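Local coordinates for protein prenylcyclase (Actinoplanes teichomyceticus, PDB 6IJ1) that probably acts on prenyl chains as a cyclase or transferase in bacterial biosynthesis, at residues Ala248-Leu253 against Ala331-Ala336; Glu243-Ala248 against Thr286-Leu291. All blocks are in the same frame, centred on the assembly; numbering follows the deposited sequence.

Contact 1 of 2, residues Ala248-Leu253 against Ala331-Ala336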
loop_
_atom_site.group_PDB
_atom_site.type_symbol
_atom_site.label_atom_id
_atom_site.label_comp_id
_atom_site.label_asym_id
_atom_site.label_seq_id
_atom_site.Cartn_x
_atom_site.Cartn_y
_atom_site.Cartn_z
ATOM N N ALA A 248 6.470 8.447 4.390
ATOM C CA ALA A 248 6.973 8.957 3.111
ATOM C C ALA A 248 8.467 8.738 2.985
ATOM O O ALA A 248 8.973 8.556 1.853
ATOM C CB ALA A 248 6.637 10.439 2.967
ATOM N N THR A 249 9.204 8.808 4.110
ATOM C CA THR A 249 10.653 8.594 4.067
ATOM C C THR A 249 10.958 7.150 3.653
ATOM O O THR A 249 11.842 6.898 2.820
ATOM C CB THR A 249 11.242 8.912 5.460
ATOM O OG1 THR A 249 10.968 10.266 5.725
ATOM C CG2 THR A 249 12.775 8.756 5.462
ATOM N N ALA A 250 10.255 6.186 4.249
ATOM C CA ALA A 250 10.448 4.783 3.905
ATOM C C ALA A 250 10.113 4.513 2.442
ATOM O O ALA A 250 10.863 3.797 1.744
ATOM C CB ALA A 250 9.554 3.920 4.806
ATOM N N LEU A 251 9.030 5.108 1.963
ATOM C CA LEU A 251 8.635 4.895 0.578
ATOM C C LEU A 251 9.611 5.562 -0.372
ATOM O O LEU A 251 9.933 4.971 -1.417
ATOM C CB LEU A 251 7.201 5.407 0.372
ATOM C CG LEU A 251 6.198 4.580 1.138
ATOM C CD1 LEU A 251 4.906 5.392 1.356
ATOM C CD2 LEU A 251 5.903 3.229 0.429
ATOM N N ALA A 252 10.112 6.758 -0.047
ATOM C CA ALA A 252 11.104 7.369 -0.936
ATOM C C ALA A 252 12.363 6.522 -0.982
ATOM O O ALA A 252 12.932 6.337 -2.073
ATOM C CB ALA A 252 11.436 8.798 -0.450
ATOM N N LEU A 253 12.840 6.015 0.176
ATOM C CA LEU A 253 13.996 5.111 0.189
ATOM C C LEU A 253 13.781 3.963 -0.797
ATOM O O LEU A 253 14.667 3.637 -1.615
ATOM C CB LEU A 253 14.189 4.609 1.635
ATOM C CG LEU A 253 15.420 3.780 1.959
ATOM C CD1 LEU A 253 15.564 3.702 3.488
ATOM C CD2 LEU A 253 15.318 2.333 1.390
ATOM N N ALA A 331 4.955 -1.404 9.397
ATOM C CA ALA A 331 5.251 -2.407 8.365
ATOM C C ALA A 331 5.942 -1.770 7.175
ATOM O O ALA A 331 6.914 -2.334 6.610
ATOM C CB ALA A 331 3.969 -3.126 7.927
ATOM N N THR A 332 5.439 -0.611 6.727
ATOM C CA THR A 332 6.049 0.102 5.606
ATOM C C THR A 332 7.513 0.428 5.869
ATOM O O THR A 332 8.380 0.260 4.976
ATOM C CB THR A 332 5.243 1.386 5.321
ATOM O OG1 THR A 332 3.841 1.050 5.161
ATOM C CG2 THR A 332 5.728 2.088 4.080
ATOM N N VAL A 333 7.823 0.909 7.078
ATOM C CA VAL A 333 9.181 1.238 7.431
ATOM C C VAL A 333 10.046 -0.018 7.460
ATOM O O VAL A 333 11.182 0.009 6.978
ATOM C CB VAL A 333 9.201 1.967 8.805
ATOM C CG1 VAL A 333 10.677 2.117 9.234
ATOM C CG2 VAL A 333 8.505 3.374 8.679
ATOM N N LEU A 334 9.556 -1.111 8.055
ATOM C CA LEU A 334 10.383 -2.329 8.076
ATOM C C LEU A 334 10.704 -2.788 6.661
ATOM O O LEU A 334 11.833 -3.247 6.408
ATOM C CB LEU A 334 9.679 -3.447 8.844
ATOM C CG LEU A 334 9.521 -3.148 10.334
ATOM C CD1 LEU A 334 8.709 -4.260 11.012
ATOM C CD2 LEU A 334 10.907 -3.045 11.039
ATOM N N GLN A 335 9.742 -2.679 5.735
ATOM C CA GLN A 335 10.053 -3.069 4.348
ATOM C C GLN A 335 11.191 -2.218 3.802
ATOM O O GLN A 335 12.124 -2.736 3.141
ATOM C CB GLN A 335 8.763 -2.950 3.510
ATOM C CG GLN A 335 8.935 -3.346 2.012
ATOM C CD GLN A 335 8.930 -4.816 1.844
ATOM O OE1 GLN A 335 7.962 -5.481 2.200
ATOM N NE2 GLN A 335 10.010 -5.360 1.332
ATOM N N ALA A 336 11.189 -0.920 4.093
ATOM C CA ALA A 336 12.277 -0.062 3.627
ATOM C C ALA A 336 13.594 -0.429 4.288
ATOM O O ALA A 336 14.639 -0.368 3.635
ATOM C CB ALA A 336 11.916 1.402 3.940
#

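Contact 2 of 2, residues Glu243-Ala248 against Thr286-Leu291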
loop_
_atom_site.group_PDB
_atom_site.type_symbol
_atom_site.label_atom_id
_atom_site.label_comp_id
_atom_site.label_asym_id
_atom_site.label_seq_id
_atom_site.Cartn_x
_atom_site.Cartn_y
_atom_site.Cartn_z
ATOM N N GLU A 243 8.176 17.486 10.514
ATOM C CA GLU A 243 9.433 17.011 11.136
ATOM C C GLU A 243 10.010 15.862 10.303
ATOM O O GLU A 243 11.156 15.494 10.519
ATOM C CB GLU A 243 9.194 16.562 12.579
ATOM C CG GLU A 243 8.189 15.429 12.718
ATOM C CD GLU A 243 6.784 15.929 12.993
ATOM O OE1 GLU A 243 6.339 15.848 14.157
ATOM O OE2 GLU A 243 6.123 16.400 12.044
ATOM N N GLY A 244 9.231 15.310 9.431
ATOM C CA GLY A 244 9.621 14.149 8.625
ATOM C C GLY A 244 8.563 13.078 8.782
ATOM O O GLY A 244 8.139 12.837 9.909
ATOM N N SER A 245 8.117 12.517 7.663
ATOM C CA SER A 245 7.089 11.454 7.681
ATOM C C SER A 245 7.787 10.098 7.618
ATOM O O SER A 245 8.477 9.856 6.656
ATOM C CB SER A 245 6.163 11.615 6.504
ATOM O OG SER A 245 5.404 10.437 6.292
ATOM N N PRO A 246 7.700 9.240 8.647
ATOM C CA PRO A 246 8.304 7.922 8.554
ATOM C C PRO A 246 7.745 7.193 7.324
ATOM O O PRO A 246 8.492 6.571 6.634
ATOM C CB PRO A 246 7.863 7.247 9.858
ATOM C CG PRO A 246 7.678 8.396 10.814
ATOM C CD PRO A 246 7.118 9.515 9.960
ATOM N N PHE A 247 6.442 7.319 7.073
ATOM C CA PHE A 247 5.856 6.631 5.906
ATOM C C PHE A 247 6.479 7.125 4.604
ATOM O O PHE A 247 6.949 6.314 3.772
ATOM C CB PHE A 247 4.346 6.932 5.975
ATOM C CG PHE A 247 3.491 6.225 4.971
ATOM C CD1 PHE A 247 3.292 4.841 5.070
ATOM C CD2 PHE A 247 2.859 6.938 3.988
ATOM C CE1 PHE A 247 2.393 4.207 4.175
ATOM C CE2 PHE A 247 1.940 6.305 3.067
ATOM C CZ PHE A 247 1.739 4.945 3.188
ATOM N N ALA A 248 6.470 8.447 4.390
ATOM C CA ALA A 248 6.973 8.957 3.111
ATOM C C ALA A 248 8.467 8.738 2.985
ATOM O O ALA A 248 8.973 8.556 1.853
ATOM C CB ALA A 248 6.637 10.439 2.967
ATOM N N THR A 286 5.904 6.891 14.228
ATOM C CA THR A 286 4.748 7.771 14.357
ATOM C C THR A 286 3.752 7.445 13.250
ATOM O O THR A 286 4.141 7.406 12.072
ATOM C CB THR A 286 5.211 9.198 14.214
ATOM O OG1 THR A 286 6.176 9.436 15.289
ATOM C CG2 THR A 286 4.022 10.190 14.291
ATOM N N PRO A 287 2.471 7.261 13.559
ATOM C CA PRO A 287 1.518 6.938 12.492
ATOM C C PRO A 287 1.515 8.037 11.454
ATOM O O PRO A 287 1.230 9.224 11.747
ATOM C CB PRO A 287 0.172 6.840 13.209
ATOM C CG PRO A 287 0.591 6.338 14.641
ATOM C CD PRO A 287 1.847 7.115 14.893
ATOM N N SER A 288 1.753 7.636 10.217
ATOM C CA SER A 288 1.906 8.627 9.163
ATOM C C SER A 288 1.427 8.061 7.829
ATOM O O SER A 288 1.682 8.675 6.777
ATOM C CB SER A 288 3.392 9.068 9.108
ATOM O OG SER A 288 4.288 7.950 9.191
ATOM N N ALA A 289 0.692 6.958 7.846
ATOM C CA ALA A 289 0.170 6.387 6.603
ATOM C C ALA A 289 -1.151 7.106 6.306
ATOM O O ALA A 289 -2.241 6.630 6.624
ATOM C CB ALA A 289 0.015 4.864 6.751
ATOM N N ARG A 290 -1.028 8.293 5.717
ATOM C CA ARG A 290 -2.144 9.241 5.654
ATOM C C ARG A 290 -2.966 8.947 4.407
ATOM O O ARG A 290 -2.516 9.186 3.278
ATOM C CB ARG A 290 -1.638 10.695 5.651
ATOM C CG ARG A 290 -0.766 11.047 6.892
ATOM C CD ARG A 290 -1.445 10.666 8.251
ATOM N NE ARG A 290 -2.432 11.636 8.700
ATOM C CZ ARG A 290 -2.133 12.746 9.425
ATOM N NH1 ARG A 290 -0.930 13.070 9.682
ATOM N NH2 ARG A 290 -3.061 13.577 9.772
ATOM N N LEU A 291 -4.140 8.397 4.643
ATOM C CA LEU A 291 -5.045 7.896 3.612
ATOM C C LEU A 291 -6.122 8.946 3.427
ATOM O O LEU A 291 -6.779 9.333 4.398
ATOM C CB LEU A 291 -5.635 6.566 4.102
ATOM C CG LEU A 291 -6.386 5.587 3.220
ATOM C CD1 LEU A 291 -6.742 4.437 4.140
ATOM C CD2 LEU A 291 -7.629 6.316 2.777
HETATM O O HOH W 1 2.880 10.828 5.608
#

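Contact 1 of 2, residues Ala248-Leu253 against Ala331-Ala336
A250 and A336 bring their methyls together, CB to CB at 3.6 Å, where two roughly parallel helices approach each other. The axes of the segments come to 8.5 Å and cross at 32°, a close approach permitted by the small residues at the meeting point. A250 points its methyl toward the partner helix, against the backbone of V333, whose CA lies 3.8 Å from A250 CB, and beside the CG2 branch of V333. In return the methyl of A336 sits on the carbonyl oxygen of A250, with A336 CB 3.4 Å from A250 O. This alanine centre is the tight part of the contact, where A250 and A336 bury the most surface, and the CA atoms of A250 and V333 are 5.2 Å apart.

The leucine and threonine flanks cover less surface and touch through branch ends. L253 runs with CG anti to its backbone N (chi1 -173°), which carries CD2 to 3.6 Å from A336 O, while CD1 stays at 4.3 Å from A336 CB. On the other flank L251 and T332 cross at a slant, L251 CD2 meeting T332 CG2 at 3.8 Å. T332 turns its methyl to this interface, whereas its hydroxyl is hydrogen-bonded with Y47 and H328 O. No hydrogen bond joins the segments, and every touching residue is buried, so neither flank is a solvent side.

Helix 246-256 also meets helix 198-209, where L251 packs on L200 and A203, while helix 327-341 carries A331 and L334 against V51 of helix 42-52.

Contact 2 of 2, residues Glu243-Ala248 against Thr286-Leu291
F247 and S288 make the one direct hydrogen bond between the segments: F247 N donates to S288 OG over 3.1 Å. S288 OG in turn donates to T286 O at 2.9 Å, so this hydroxyl links the first-turn amide of F247 to the loop backbone. P246 adds a close contact to the same oxygen, its CD lying 3.3 Å from S288 OG. A second polar path runs through water: S245 OG donates to it at 2.6 Å, and it donates to S288 O at 2.7 Å. The same S245 OG accepts a nearly straight bond (174°) from A248 N.

Apolar contact centres on the F247 ring. A289 CA stands 3.6 Å from the ring centroid, only 7° off the normal, a CH-pi contact over the face, and A289 CB reaches CE1. With CG anti to the backbone N (chi1 -174°), the ring extends along the loop, one face against A289. Replacing F247 by an alanine is likely to leave A289 without its aromatic platform and W195 without its ring partner.

S245 is the N-cap of helix 246-256, and A289 centres an inverse gamma turn: a capped helix start packed against a loop turn.

Both contacts use helix 246-256 and share A248, with contact 2 at its N-terminal end and contact 1 one turn further along. Their centres are 10 Å apart, and they meet directly: T332 OG1 packs 3.6 Å from F247 CE1, and V333 CG2 lies near P246 O. Contact 1 is wholly buried, a helix pair in van der Waals contact without a hydrogen bond between the segments, where backbone hydrogen bonds run within each helix. Contact 2 is also largely buried but reaches the surface at T286; its helix start and irregular loop add hydroxyls, a water and an aromatic face. Helix 327-341 adjoins both, its T329 touching P246 and A289.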